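Long-range contacts in DNA polymerase III, beta subunit (Eubacterium rectale, PDB 3T0P), which probably tethers DNA polymerases to their template and makes them processive, by closing as a head-to-tail dimeric ring around DNA: residues T142-A147 with G174-I179; E263-I268 with F324-L329; M292-N297 with E305-D310; K314-G319 with L339-P344; I318-K323 with Y359-V364. All blocks are in the same frame, centred on the assembly; numbering follows the deposited sequence.

Contact 1 comes first along the chain, in the central domain; the other four lie in the C-terminal domain. Contact 2 pairs helices 261-272 and 322-329 and encloses the hairpin of contact 3 in its loop, their centres about 12 Å apart. Contacts 4 and 5 start from the same strand, 316-320, share Ile-318 and Gly-319 and have centres about 11 Å apart. Contacts 1 and 5 are joined through neighbouring strands 176-184 and 357-361 of one sheet spanning both domains, while a salt bridge from Arg-176 to Asp-327 ties contact 1 to contact 2. Contact 3 faces the second subunit, so the set covers both the domain junction (contacts 1, 2 and 5) and the dimer interface.

Contact 1 of 5, residues T142-A147 with G174-I179; sequences TIFSIA and GHRISI
Phe-144 and Ser-145 both place their first side-chain branch between the backbone N and the carbonyl carbon (chi1 64° and 49°), which brings the ring's end and the hydroxyl up to Arg-176 and Ser-178. The loop that follows helix 132-140 of the central domain here lies against the start of strand 176-184, in the sheet that continues into the C-terminal domain.

Ser-145 OG hydrogen-bonds Ser-178 OG at 2.6 Å, and Ser-171 OG adds a further bond to the first of these hydroxyls, so a small buried hydroxyl cluster forms. Phe-144 CZ sits 3.3 Å from Ser-178 OG, against the same cluster.

Arg-176 runs past Ser-145 with its chain extended from CG to NE, and Ser-145 CB lies over one face of the guanidinium, offset toward the rim. Its NH1 comes in at the edge of the phenyl ring, 3.4 Å from Phe-144 CD1, with the two planes 47° apart. Salt bridges to Asp-327 from NH1 and to Asp-173 from NE fix the guanidinium's rotation and probably balance its charge. A water completes the link: it accepts from Arg-176 NH2 at 3.0 Å and donates to Ile-146 O at 2.8 Å.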
# COMPACT_ATOMS: atom_id res chain seq x y z
N THR B 142 -3.56 21.80 6.59
CA THR B 142 -2.51 22.48 7.36
C THR B 142 -1.45 21.56 7.96
O THR B 142 -0.34 22.04 8.23
CB THR B 142 -3.13 23.30 8.53
OG1 THR B 142 -3.87 22.43 9.38
CG2 THR B 142 -4.02 24.43 8.08
N ILE B 143 -1.78 20.31 8.27
CA ILE B 143 -0.89 19.39 9.00
C ILE B 143 0.49 19.15 8.34
O ILE B 143 1.46 18.90 9.05
CB ILE B 143 -1.59 18.04 9.33
CG1 ILE B 143 -1.00 17.37 10.60
CG2 ILE B 143 -1.62 17.06 8.13
CD1 ILE B 143 -1.17 18.15 11.85
N PHE B 144 0.57 19.24 7.01
CA PHE B 144 1.79 18.98 6.26
C PHE B 144 2.93 19.95 6.58
O PHE B 144 4.07 19.63 6.25
CB PHE B 144 1.51 19.01 4.76
CG PHE B 144 1.06 20.35 4.25
CD1 PHE B 144 1.98 21.35 3.96
CD2 PHE B 144 -0.29 20.63 4.09
CE1 PHE B 144 1.56 22.61 3.54
CE2 PHE B 144 -0.71 21.90 3.67
CZ PHE B 144 0.23 22.86 3.37
N SER B 145 2.64 21.15 7.15
CA SER B 145 3.71 22.12 7.36
C SER B 145 4.11 22.33 8.83
O SER B 145 4.72 23.34 9.15
CB SER B 145 3.40 23.45 6.68
OG SER B 145 2.10 23.90 6.99
N ILE B 146 3.86 21.33 9.68
CA ILE B 146 4.37 21.32 11.05
C ILE B 146 5.86 20.87 10.96
O ILE B 146 6.22 20.22 9.97
CB ILE B 146 3.53 20.41 12.00
CG1 ILE B 146 3.61 18.91 11.57
CG2 ILE B 146 2.08 20.92 12.13
CD1 ILE B 146 3.04 17.89 12.59
N ALA B 147 6.71 21.19 11.94
CA ALA B 147 8.12 20.77 11.85
C ALA B 147 8.27 19.25 11.93
O ALA B 147 7.53 18.59 12.66
CB ALA B 147 8.95 21.44 12.92
N GLY B 174 9.28 27.00 9.88
CA GLY B 174 10.40 27.91 9.69
C GLY B 174 10.69 28.27 8.24
O GLY B 174 11.41 29.23 7.98
N HIS B 175 10.10 27.51 7.29
CA HIS B 175 10.24 27.69 5.85
C HIS B 175 8.93 28.08 5.18
O HIS B 175 8.95 28.53 4.03
CB HIS B 175 10.73 26.39 5.22
CG HIS B 175 12.07 25.98 5.73
ND1 HIS B 175 12.21 24.94 6.62
CD2 HIS B 175 13.28 26.53 5.50
CE1 HIS B 175 13.50 24.86 6.88
NE2 HIS B 175 14.19 25.80 6.24
N ARG B 176 7.81 27.87 5.85
CA ARG B 176 6.47 28.13 5.32
C ARG B 176 5.44 28.24 6.43
O ARG B 176 5.69 27.79 7.54
CB ARG B 176 6.05 27.01 4.37
CG ARG B 176 5.97 25.66 5.04
CD ARG B 176 6.27 24.61 4.05
NE ARG B 176 6.57 23.32 4.66
CZ ARG B 176 6.07 22.18 4.23
NH1 ARG B 176 5.19 22.16 3.24
NH2 ARG B 176 6.42 21.03 4.80
N ILE B 177 4.27 28.81 6.10
CA ILE B 177 3.16 28.99 7.01
C ILE B 177 1.89 28.62 6.26
O ILE B 177 1.66 29.07 5.14
CB ILE B 177 3.10 30.43 7.63
CG1 ILE B 177 4.46 30.89 8.23
CG2 ILE B 177 1.97 30.54 8.69
CD1 ILE B 177 4.50 32.37 8.76
N SER B 178 1.07 27.76 6.89
CA SER B 178 -0.24 27.38 6.38
C SER B 178 -1.29 27.89 7.33
O SER B 178 -1.23 27.59 8.52
CB SER B 178 -0.35 25.87 6.23
OG SER B 178 0.67 25.40 5.37
N ILE B 179 -2.21 28.71 6.83
CA ILE B 179 -3.28 29.32 7.62
C ILE B 179 -4.62 29.07 6.95
O ILE B 179 -4.82 29.43 5.79
CB ILE B 179 -3.08 30.85 7.87
CG1 ILE B 179 -1.65 31.18 8.32
CG2 ILE B 179 -4.12 31.39 8.88
CD1 ILE B 179 -1.27 32.65 8.18
O HOH W 1 7.50 20.53 7.55

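Contact 2 of 5, residues E263-I268 with F324-L329; sequences ELLDCI and FFIDAL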
# COMPACT_ATOMS: atom_id res chain seq x y z
N GLU B 263 -2.63 23.12 -13.38
CA GLU B 263 -1.47 23.22 -14.28
C GLU B 263 -0.18 23.49 -13.49
O GLU B 263 0.85 22.90 -13.82
CB GLU B 263 -1.65 24.32 -15.34
CG GLU B 263 -2.62 23.99 -16.45
CD GLU B 263 -2.89 25.15 -17.41
OE1 GLU B 263 -2.00 26.00 -17.59
OE2 GLU B 263 -4.01 25.20 -17.98
N LEU B 264 -0.24 24.37 -12.47
CA LEU B 264 0.93 24.68 -11.65
C LEU B 264 1.36 23.42 -10.86
O LEU B 264 2.53 23.01 -10.92
CB LEU B 264 0.68 25.88 -10.71
CG LEU B 264 1.90 26.32 -9.87
CD1 LEU B 264 3.11 26.65 -10.77
CD2 LEU B 264 1.56 27.50 -8.96
N LEU B 265 0.41 22.78 -10.19
CA LEU B 265 0.65 21.54 -9.44
C LEU B 265 1.25 20.45 -10.35
O LEU B 265 2.30 19.87 -9.99
CB LEU B 265 -0.67 21.03 -8.78
CG LEU B 265 -0.59 19.68 -8.04
CD1 LEU B 265 0.58 19.66 -7.00
CD2 LEU B 265 -1.91 19.36 -7.37
N ASP B 266 0.64 20.20 -11.52
CA ASP B 266 1.18 19.15 -12.43
C ASP B 266 2.61 19.44 -12.91
O ASP B 266 3.43 18.53 -13.02
CB ASP B 266 0.27 18.93 -13.63
CG ASP B 266 -1.02 18.21 -13.27
OD1 ASP B 266 -1.16 17.76 -12.08
OD2 ASP B 266 -1.92 18.11 -14.15
N CYS B 267 2.92 20.72 -13.15
CA CYS B 267 4.23 21.09 -13.62
C CYS B 267 5.30 20.92 -12.53
O CYS B 267 6.38 20.43 -12.82
CB CYS B 267 4.21 22.52 -14.14
SG CYS B 267 5.87 23.19 -14.36
N ILE B 268 5.02 21.38 -11.30
CA ILE B 268 5.97 21.29 -10.19
C ILE B 268 6.18 19.80 -9.84
O ILE B 268 7.30 19.37 -9.57
CB ILE B 268 5.52 22.14 -8.97
CG1 ILE B 268 5.36 23.61 -9.41
CG2 ILE B 268 6.56 22.01 -7.85
CD1 ILE B 268 4.98 24.64 -8.31
N PHE B 324 7.25 22.32 -1.00
CA PHE B 324 6.41 23.32 -0.32
C PHE B 324 5.21 23.76 -1.18
O PHE B 324 4.11 23.94 -0.67
CB PHE B 324 7.27 24.53 0.08
CG PHE B 324 8.42 24.22 1.03
CD1 PHE B 324 8.44 23.05 1.79
CD2 PHE B 324 9.49 25.11 1.17
CE1 PHE B 324 9.50 22.77 2.66
CE2 PHE B 324 10.55 24.82 2.04
CZ PHE B 324 10.54 23.67 2.79
N PHE B 325 5.41 23.89 -2.48
CA PHE B 325 4.34 24.26 -3.39
C PHE B 325 3.39 23.09 -3.61
O PHE B 325 2.18 23.29 -3.62
CB PHE B 325 4.93 24.76 -4.71
CG PHE B 325 4.90 26.26 -4.82
CD1 PHE B 325 3.77 26.92 -5.29
CD2 PHE B 325 5.98 27.02 -4.39
CE1 PHE B 325 3.72 28.31 -5.33
CE2 PHE B 325 5.92 28.42 -4.43
CZ PHE B 325 4.81 29.05 -4.92
N ILE B 326 3.94 21.89 -3.82
CA ILE B 326 3.17 20.67 -4.04
C ILE B 326 2.28 20.43 -2.80
O ILE B 326 1.06 20.29 -2.95
CB ILE B 326 4.09 19.47 -4.34
CG1 ILE B 326 4.68 19.56 -5.75
CG2 ILE B 326 3.34 18.15 -4.17
CD1 ILE B 326 5.94 18.75 -5.99
N ASP B 327 2.85 20.48 -1.59
CA ASP B 327 2.06 20.28 -0.35
C ASP B 327 0.87 21.23 -0.28
O ASP B 327 -0.22 20.76 -0.01
CB ASP B 327 2.92 20.50 0.91
CG ASP B 327 3.97 19.47 1.20
OD1 ASP B 327 4.01 18.43 0.48
OD2 ASP B 327 4.79 19.71 2.13
N ALA B 328 1.08 22.54 -0.57
CA ALA B 328 -0.00 23.52 -0.48
C ALA B 328 -0.99 23.37 -1.63
O ALA B 328 -2.19 23.43 -1.39
CB ALA B 328 0.55 24.94 -0.44
N LEU B 329 -0.51 23.19 -2.87
CA LEU B 329 -1.41 23.08 -4.02
C LEU B 329 -2.28 21.83 -3.94
O LEU B 329 -3.44 21.91 -4.34
CB LEU B 329 -0.65 23.15 -5.35
CG LEU B 329 0.02 24.48 -5.67
CD1 LEU B 329 1.01 24.33 -6.82
CD2 LEU B 329 -1.00 25.59 -5.94
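Leu-329 meets Leu-264 and Leu-265, and this aliphatic group is part of a wholly apolar helix-helix interface. Leu-329 CD1 reaches Leu-264 CG at 3.7 Å, the two side chains crossing at about a right angle. Beside it, Leu-265 and Leu-329 run alongside one another with opposite headings, their CB atoms 4.0 Å apart; Leu-265 CD1 goes on to lie 4.1 Å from Ile-326 CA.

Ile-268 uses both its branches. With CG1 anti to the carbonyl carbon (chi1 -57°), CD1 is carried to Phe-325 CB at 3.6 Å, while CG2 settles 3.7 Å from Ile-326 CG1. With an alanine here both branches go, and a gap would probably open against Phe-325 and Ile-326, leaving the phenyl ring able to shift.

Aromatic contacts are few: Phe-325 meets Ile-268 CD1 and Leu-264 CD2 obliquely across the interface, and its ring also makes an edge-to-face pair with Phe-320.

The two helical segments run closer to antiparallel than to perpendicular, at 141°, with axes 9.6 Å apart. As in other beta subunit rings, such a helix pair backs onto the sheets of its domain: Leu-264 and Ile-268 rest on Leu-294 and Met-285 of the four-stranded sheet, and Phe-325 leans on Ile-361 of strand 357-361.

Contact 3 of 5, residues M292-N297 with E305-D310; sequences MELRIN and EDIDID
Asp-306 OD1 takes two bonds: Asn-291 ND2 donates to it, and so does a water 2.9 Å away that also donates to Glu-293 OE2 at 2.9 Å. Both acids belong to the beta hairpin of strands 291-297 and 302-308, where they form an antiparallel non-hydrogen-bonded pair. Glu-293 is extended, while Asp-306 has CG anti to the carbonyl carbon (chi1 -65°), which brings OD1 3.5 Å from Glu-293 CB. Their side chains lie side by side and point the same way, the carboxylate planes only 13° apart, with Glu-293 OE2 4.0 Å from Asp-306 OD1. Two negative charges so close would probably disfavour each other; the shared water, Asn-291 and a weak bond to Glu-293 from Asn-304 ND2 are likely to offset that.

The backbone supplies a regular ladder on both sides of this pair. Met-292 N gives to Ile-307 O at 2.8 Å, and Ile-307 N returns a bond to Met-292 O. Leu-294 N to Glu-305 O, also 2.8 Å, is nearly straight at 173° and is answered by Glu-305 N to Leu-294 O.

The opposite face is greasy and turned to helix 261-272 and strand 255-260. There the selenomethionine Met-292 sets its CB 3.9 Å from Ile-309 CG2. Glu-305, on the same face, turns its carboxylate away to a salt bridge with Arg-270. The strand also pairs at Glu-305 with a strand of the second subunit, so the sheet runs on across the dimer interface, and Asp-308 bridges Lys-103 of that subunit. On the apolar face, Leu-294 CD1 touches Ile-307 CD1 at 3.6 Å.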
# COMPACT_ATOMS: atom_id res chain seq x y z
N MSE B 292 4.58 32.15 -17.24
CA MSE B 292 5.44 31.64 -16.19
C MSE B 292 6.27 30.51 -16.79
O MSE B 292 5.72 29.53 -17.30
CB MSE B 292 4.67 31.16 -14.96
CG MSE B 292 5.61 30.61 -13.91
SE MSE B 292 4.76 29.70 -12.41
CE MSE B 292 3.96 31.27 -11.49
N GLU B 293 7.58 30.67 -16.73
CA GLU B 293 8.52 29.64 -17.14
C GLU B 293 9.12 28.99 -15.90
O GLU B 293 9.66 29.69 -15.03
CB GLU B 293 9.62 30.23 -18.03
CG GLU B 293 10.56 29.15 -18.50
CD GLU B 293 11.75 29.64 -19.30
OE1 GLU B 293 12.56 30.42 -18.75
OE2 GLU B 293 11.86 29.24 -20.48
N LEU B 294 9.04 27.66 -15.82
CA LEU B 294 9.58 26.84 -14.74
C LEU B 294 10.70 25.97 -15.24
O LEU B 294 10.57 25.33 -16.28
CB LEU B 294 8.48 25.97 -14.10
CG LEU B 294 7.33 26.74 -13.48
CD1 LEU B 294 6.17 26.84 -14.46
CD2 LEU B 294 6.87 26.09 -12.22
N ARG B 295 11.81 25.97 -14.50
CA ARG B 295 12.98 25.16 -14.83
C ARG B 295 13.53 24.44 -13.62
O ARG B 295 13.49 24.96 -12.48
CB ARG B 295 14.13 26.00 -15.42
CG ARG B 295 13.81 26.72 -16.70
CD ARG B 295 14.93 27.64 -17.15
NE ARG B 295 15.24 28.67 -16.15
CZ ARG B 295 16.05 29.70 -16.37
NH1 ARG B 295 16.62 29.87 -17.56
NH2 ARG B 295 16.28 30.58 -15.40
N ILE B 296 14.13 23.28 -13.90
CA ILE B 296 14.87 22.52 -12.94
C ILE B 296 15.92 21.79 -13.73
O ILE B 296 15.70 21.46 -14.90
CB ILE B 296 13.96 21.60 -12.06
CG1 ILE B 296 14.64 21.26 -10.72
CG2 ILE B 296 13.46 20.33 -12.81
CD1 ILE B 296 13.62 20.83 -9.60
N ASN B 297 17.08 21.57 -13.13
CA ASN B 297 18.15 20.78 -13.75
C ASN B 297 18.85 19.99 -12.66
O ASN B 297 18.92 20.45 -11.52
CB ASN B 297 19.13 21.63 -14.56
CG ASN B 297 19.80 22.64 -13.72
OD1 ASN B 297 20.83 22.36 -13.09
ND2 ASN B 297 19.16 23.80 -13.60
N GLU B 305 9.29 24.31 -18.70
CA GLU B 305 7.84 24.33 -18.92
C GLU B 305 7.31 25.76 -18.88
O GLU B 305 7.72 26.53 -18.02
CB GLU B 305 7.10 23.48 -17.85
CG GLU B 305 5.62 23.34 -18.16
CD GLU B 305 4.84 22.20 -17.52
OE1 GLU B 305 5.48 21.28 -16.95
OE2 GLU B 305 3.59 22.25 -17.57
N ASP B 306 6.34 26.07 -19.75
CA ASP B 306 5.67 27.37 -19.80
C ASP B 306 4.21 27.22 -19.40
O ASP B 306 3.55 26.31 -19.85
CB ASP B 306 5.78 28.01 -21.21
CG ASP B 306 7.19 28.38 -21.64
OD1 ASP B 306 7.87 29.13 -20.90
OD2 ASP B 306 7.59 27.97 -22.75
N ILE B 307 3.72 28.10 -18.54
CA ILE B 307 2.32 28.11 -18.12
C ILE B 307 1.77 29.51 -18.40
O ILE B 307 2.41 30.50 -18.04
CB ILE B 307 2.11 27.70 -16.63
CG1 ILE B 307 2.81 26.35 -16.30
CG2 ILE B 307 0.61 27.64 -16.26
CD1 ILE B 307 2.68 25.91 -14.80
N ASP B 308 0.59 29.58 -19.03
CA ASP B 308 -0.12 30.84 -19.28
C ASP B 308 -0.60 31.42 -17.95
O ASP B 308 -1.18 30.70 -17.14
CB ASP B 308 -1.33 30.60 -20.20
CG ASP B 308 -1.05 30.25 -21.64
OD1 ASP B 308 0.14 30.32 -22.05
OD2 ASP B 308 -2.01 29.93 -22.37
N ILE B 309 -0.34 32.71 -17.71
CA ILE B 309 -0.76 33.39 -16.47
C ILE B 309 -1.33 34.76 -16.79
O ILE B 309 -1.16 35.26 -17.91
CB ILE B 309 0.41 33.53 -15.43
CG1 ILE B 309 1.53 34.44 -15.96
CG2 ILE B 309 0.94 32.16 -14.97
CD1 ILE B 309 2.54 34.85 -14.98
N ASP B 310 -1.94 35.38 -15.79
CA ASP B 310 -2.35 36.78 -15.81
C ASP B 310 -1.52 37.44 -14.72
O ASP B 310 -1.68 37.10 -13.55
CB ASP B 310 -3.87 36.97 -15.64
O HOH W 2 9.96 30.53 -22.32

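Contact 4 of 5, residues K314-G319 with L339-P344; sequences KDIMIG and LYMVNP
Two sheets of the C-terminal domain come together where edge strand 316-320 of the four-stranded sheet packs Ile-316 and Ile-318 against the end of strand 336-341 and the turn beyond it. Each isoleucine carries CG1 anti to its backbone N (chi1 -168° in Ile-316), which sends CD1 toward the other segment.

Ile-316 CD1 drops onto the backbone of the turn, 3.6 Å from Asn-343 C, and also lies 4.1 Å from Met-341 CB. Its CG1 meets Pro-344 CG at 4.0 Å, the side chain crossing the proline ring obliquely. Two residues on, Ile-318 CD1 approaches CG of Met-341, a selenomethionine, at 4.0 Å. Pro-344 CG also abuts the backbone, 3.2 Å from Met-317 O.

The polar link is made by water: one molecule accepts from Gly-319 N at 2.9 Å and donates to Pro-344 O at 2.9 Å. The same strand pairs on its other side with strand 283-288, through Ile-316 to Ile-287 and Ile-318 to Met-285. The two segments are thus held by shape and apolar burial between them, with one water satisfying Gly-319 N and Pro-344 O in place of a direct bond.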
# COMPACT_ATOMS: atom_id res chain seq x y z
N LYS B 314 5.61 43.70 -11.38
CA LYS B 314 6.95 43.45 -11.90
C LYS B 314 7.22 42.04 -12.40
O LYS B 314 6.78 41.05 -11.79
CB LYS B 314 8.00 43.75 -10.81
CG LYS B 314 8.09 45.20 -10.35
CD LYS B 314 8.98 45.33 -9.11
CE LYS B 314 9.16 46.78 -8.71
NZ LYS B 314 9.89 46.94 -7.43
N ASP B 315 8.07 41.95 -13.45
CA ASP B 315 8.63 40.67 -13.88
C ASP B 315 9.50 40.17 -12.71
O ASP B 315 10.08 40.99 -11.98
CB ASP B 315 9.49 40.82 -15.15
CG ASP B 315 8.76 41.03 -16.47
OD1 ASP B 315 7.52 41.13 -16.46
OD2 ASP B 315 9.43 41.09 -17.53
N ILE B 316 9.55 38.85 -12.49
CA ILE B 316 10.34 38.34 -11.37
C ILE B 316 10.87 36.93 -11.65
O ILE B 316 10.18 36.09 -12.23
CB ILE B 316 9.54 38.39 -10.01
CG1 ILE B 316 10.45 38.13 -8.78
CG2 ILE B 316 8.30 37.49 -10.01
CD1 ILE B 316 9.78 38.09 -7.39
N MSE B 317 12.12 36.69 -11.23
CA MSE B 317 12.73 35.37 -11.22
C MSE B 317 12.87 34.97 -9.76
O MSE B 317 13.46 35.70 -8.98
CB MSE B 317 14.05 35.33 -11.96
CG MSE B 317 14.53 33.88 -12.08
SE MSE B 317 16.21 33.67 -13.01
CE MSE B 317 17.32 35.02 -12.09
N ILE B 318 12.28 33.85 -9.37
CA ILE B 318 12.29 33.42 -7.97
C ILE B 318 12.42 31.88 -7.89
O ILE B 318 11.87 31.17 -8.73
CB ILE B 318 11.00 33.97 -7.26
CG1 ILE B 318 11.00 33.73 -5.74
CG2 ILE B 318 9.67 33.52 -7.92
CD1 ILE B 318 9.92 34.62 -4.94
N GLY B 319 13.14 31.39 -6.89
CA GLY B 319 13.32 29.96 -6.70
C GLY B 319 12.66 29.42 -5.45
O GLY B 319 12.52 30.14 -4.46
N LEU B 339 -0.96 34.29 -6.66
CA LEU B 339 0.36 34.30 -6.04
C LEU B 339 0.77 35.77 -5.87
O LEU B 339 0.60 36.54 -6.80
CB LEU B 339 1.40 33.52 -6.86
CG LEU B 339 0.98 32.11 -7.36
CD1 LEU B 339 1.99 31.57 -8.35
CD2 LEU B 339 0.77 31.12 -6.22
N TYR B 340 1.24 36.17 -4.67
CA TYR B 340 1.66 37.54 -4.38
C TYR B 340 3.11 37.54 -4.00
O TYR B 340 3.52 36.78 -3.11
CB TYR B 340 0.81 38.16 -3.24
CG TYR B 340 -0.66 38.28 -3.56
CD1 TYR B 340 -1.53 37.23 -3.32
CD2 TYR B 340 -1.15 39.41 -4.19
CE1 TYR B 340 -2.88 37.32 -3.64
CE2 TYR B 340 -2.50 39.52 -4.52
CZ TYR B 340 -3.36 38.48 -4.23
OH TYR B 340 -4.69 38.60 -4.56
N MSE B 341 3.90 38.40 -4.64
CA MSE B 341 5.34 38.47 -4.36
C MSE B 341 5.79 39.88 -4.23
O MSE B 341 5.23 40.75 -4.88
CB MSE B 341 6.14 37.79 -5.50
CG MSE B 341 6.28 36.31 -5.35
SE MSE B 341 5.97 35.34 -7.01
CE MSE B 341 4.10 36.04 -7.40
N VAL B 342 6.89 40.09 -3.51
CA VAL B 342 7.54 41.41 -3.44
C VAL B 342 8.82 41.33 -4.24
O VAL B 342 8.99 42.08 -5.21
CB VAL B 342 7.80 41.93 -2.01
CG1 VAL B 342 8.54 43.26 -2.05
CG2 VAL B 342 6.51 42.07 -1.23
N ASN B 343 9.72 40.41 -3.84
CA ASN B 343 11.03 40.26 -4.48
C ASN B 343 11.55 38.80 -4.30
O ASN B 343 10.97 38.04 -3.52
CB ASN B 343 12.01 41.32 -3.92
CG ASN B 343 12.31 41.21 -2.46
OD1 ASN B 343 12.77 40.17 -1.96
ND2 ASN B 343 12.09 42.31 -1.74
N PRO B 344 12.65 38.42 -5.00
CA PRO B 344 13.13 37.02 -4.93
C PRO B 344 13.59 36.51 -3.56
O PRO B 344 13.83 35.31 -3.41
CB PRO B 344 14.28 36.99 -5.93
CG PRO B 344 13.98 38.10 -6.87
CD PRO B 344 13.42 39.18 -6.00
O HOH W 3 14.63 32.98 -4.94

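Contact 5 of 5, residues I318-K323 with Y359-V364; sequences IGFNPK and YLILPV
Gly-319 O accepts from Val-364 N at 2.8 Å, the one direct hydrogen bond between the segments. The N-H points well at its acceptor (167°) yet stands 47° out of the carbonyl plane. Two waters extend the polar link: the one that joins Gly-319 N to Pro-344 O also donates to Val-364 O at 2.7 Å, and another accepts from Asn-321 N and donates to Leu-362 O at 2.6 Å. Asn-321 is the N-cap of helix 322-329, its OD1 taking a bond from Lys-323 N at 3.2 Å.

Among apolar contacts, Phe-320 does most. Its CG lies anti to the carbonyl carbon (chi1 -64°), turning the ring's CD1-CE1 side to the other segment: CD1 is 3.8 Å from Ile-361 CG2 and CE1 3.8 Å from Pro-363 CB. A serine in its place would probably open a gap against Ile-361 and Pro-363 and deprive Phe-325 of its edge-to-face partner. Pro-363 CB also presses on Ile-318 CG1 at 3.7 Å. Val-364 CG2 covers the backbone at Phe-320 CA.

The contact joins the place where strand 316-320 gives way to helix 322-329 to the tail that follows strand 357-361, which pairs with strand 176-184. In relatives, the groove for short motifs of polymerases lies at this junction of central and C-terminal domains, so the tail here probably borders such a groove.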
# COMPACT_ATOMS: atom_id res chain seq x y z
N ILE B 318 12.28 33.85 -9.37
CA ILE B 318 12.29 33.42 -7.97
C ILE B 318 12.42 31.88 -7.89
O ILE B 318 11.87 31.17 -8.73
CB ILE B 318 11.00 33.97 -7.26
CG1 ILE B 318 11.00 33.73 -5.74
CG2 ILE B 318 9.67 33.52 -7.92
CD1 ILE B 318 9.92 34.62 -4.94
N GLY B 319 13.14 31.39 -6.89
CA GLY B 319 13.32 29.96 -6.70
C GLY B 319 12.66 29.42 -5.45
O GLY B 319 12.52 30.14 -4.46
N PHE B 320 12.26 28.15 -5.48
CA PHE B 320 11.59 27.49 -4.36
C PHE B 320 11.90 26.03 -4.25
O PHE B 320 12.16 25.37 -5.26
CB PHE B 320 10.06 27.57 -4.53
CG PHE B 320 9.43 28.94 -4.51
CD1 PHE B 320 9.11 29.56 -3.30
CD2 PHE B 320 9.13 29.59 -5.70
CE1 PHE B 320 8.53 30.84 -3.28
CE2 PHE B 320 8.53 30.86 -5.68
CZ PHE B 320 8.24 31.47 -4.47
N ASN B 321 11.70 25.50 -3.04
CA ASN B 321 11.71 24.06 -2.80
C ASN B 321 10.39 23.54 -3.37
O ASN B 321 9.32 23.99 -2.92
CB ASN B 321 11.86 23.76 -1.31
CG ASN B 321 11.95 22.30 -0.96
OD1 ASN B 321 11.55 21.39 -1.70
ND2 ASN B 321 12.49 22.04 0.22
N PRO B 322 10.43 22.69 -4.43
CA PRO B 322 9.18 22.23 -5.06
C PRO B 322 8.17 21.60 -4.09
O PRO B 322 6.95 21.82 -4.24
CB PRO B 322 9.63 21.21 -6.12
CG PRO B 322 11.08 21.01 -5.92
CD PRO B 322 11.63 22.11 -5.09
N LYS B 323 8.67 20.87 -3.07
CA LYS B 323 7.86 20.18 -2.05
C LYS B 323 6.82 21.11 -1.37
O LYS B 323 5.66 20.73 -1.22
CB LYS B 323 8.78 19.56 -0.99
CG LYS B 323 8.05 18.79 0.12
CD LYS B 323 8.96 18.56 1.33
CE LYS B 323 8.33 17.61 2.32
NZ LYS B 323 7.09 18.16 2.93
N TYR B 359 -1.26 30.61 2.27
CA TYR B 359 -0.10 29.73 2.29
C TYR B 359 1.11 30.62 1.99
O TYR B 359 1.18 31.25 0.93
CB TYR B 359 -0.23 28.54 1.33
CG TYR B 359 -1.32 27.59 1.74
CD1 TYR B 359 -1.11 26.62 2.71
CD2 TYR B 359 -2.60 27.69 1.19
CE1 TYR B 359 -2.14 25.78 3.15
CE2 TYR B 359 -3.63 26.84 1.60
CZ TYR B 359 -3.40 25.91 2.60
OH TYR B 359 -4.43 25.09 3.00
N LEU B 360 1.98 30.78 2.99
CA LEU B 360 3.21 31.59 2.88
C LEU B 360 4.35 30.63 2.66
O LEU B 360 4.47 29.67 3.40
CB LEU B 360 3.42 32.44 4.15
CG LEU B 360 4.63 33.38 4.23
CD1 LEU B 360 4.43 34.38 5.34
CD2 LEU B 360 5.95 32.63 4.54
N ILE B 361 5.15 30.82 1.62
CA ILE B 361 6.29 29.95 1.34
C ILE B 361 7.51 30.84 1.20
O ILE B 361 7.46 31.81 0.46
CB ILE B 361 6.04 29.06 0.06
CG1 ILE B 361 4.80 28.15 0.23
CG2 ILE B 361 7.27 28.23 -0.30
CD1 ILE B 361 4.09 27.79 -1.06
N LEU B 362 8.60 30.54 1.90
CA LEU B 362 9.83 31.30 1.76
C LEU B 362 10.57 30.81 0.53
O LEU B 362 10.69 29.60 0.33
CB LEU B 362 10.76 31.24 2.99
CG LEU B 362 10.29 31.87 4.30
CD1 LEU B 362 11.33 31.66 5.40
CD2 LEU B 362 10.00 33.35 4.15
N PRO B 363 11.09 31.71 -0.31
CA PRO B 363 11.83 31.27 -1.47
C PRO B 363 13.27 30.89 -1.10
O PRO B 363 13.74 31.21 -0.00
CB PRO B 363 11.82 32.52 -2.37
CG PRO B 363 11.82 33.63 -1.45
CD PRO B 363 11.05 33.18 -0.23
N VAL B 364 13.99 30.33 -2.06
CA VAL B 364 15.39 29.98 -1.94
C VAL B 364 16.21 31.26 -1.93
O VAL B 364 15.96 32.20 -2.69
CB VAL B 364 15.77 29.04 -3.09
CG1 VAL B 364 17.27 29.03 -3.34
CG2 VAL B 364 15.25 27.64 -2.81
O HOH W 3 14.63 32.98 -4.94
O HOH W 4 11.53 27.48 -0.90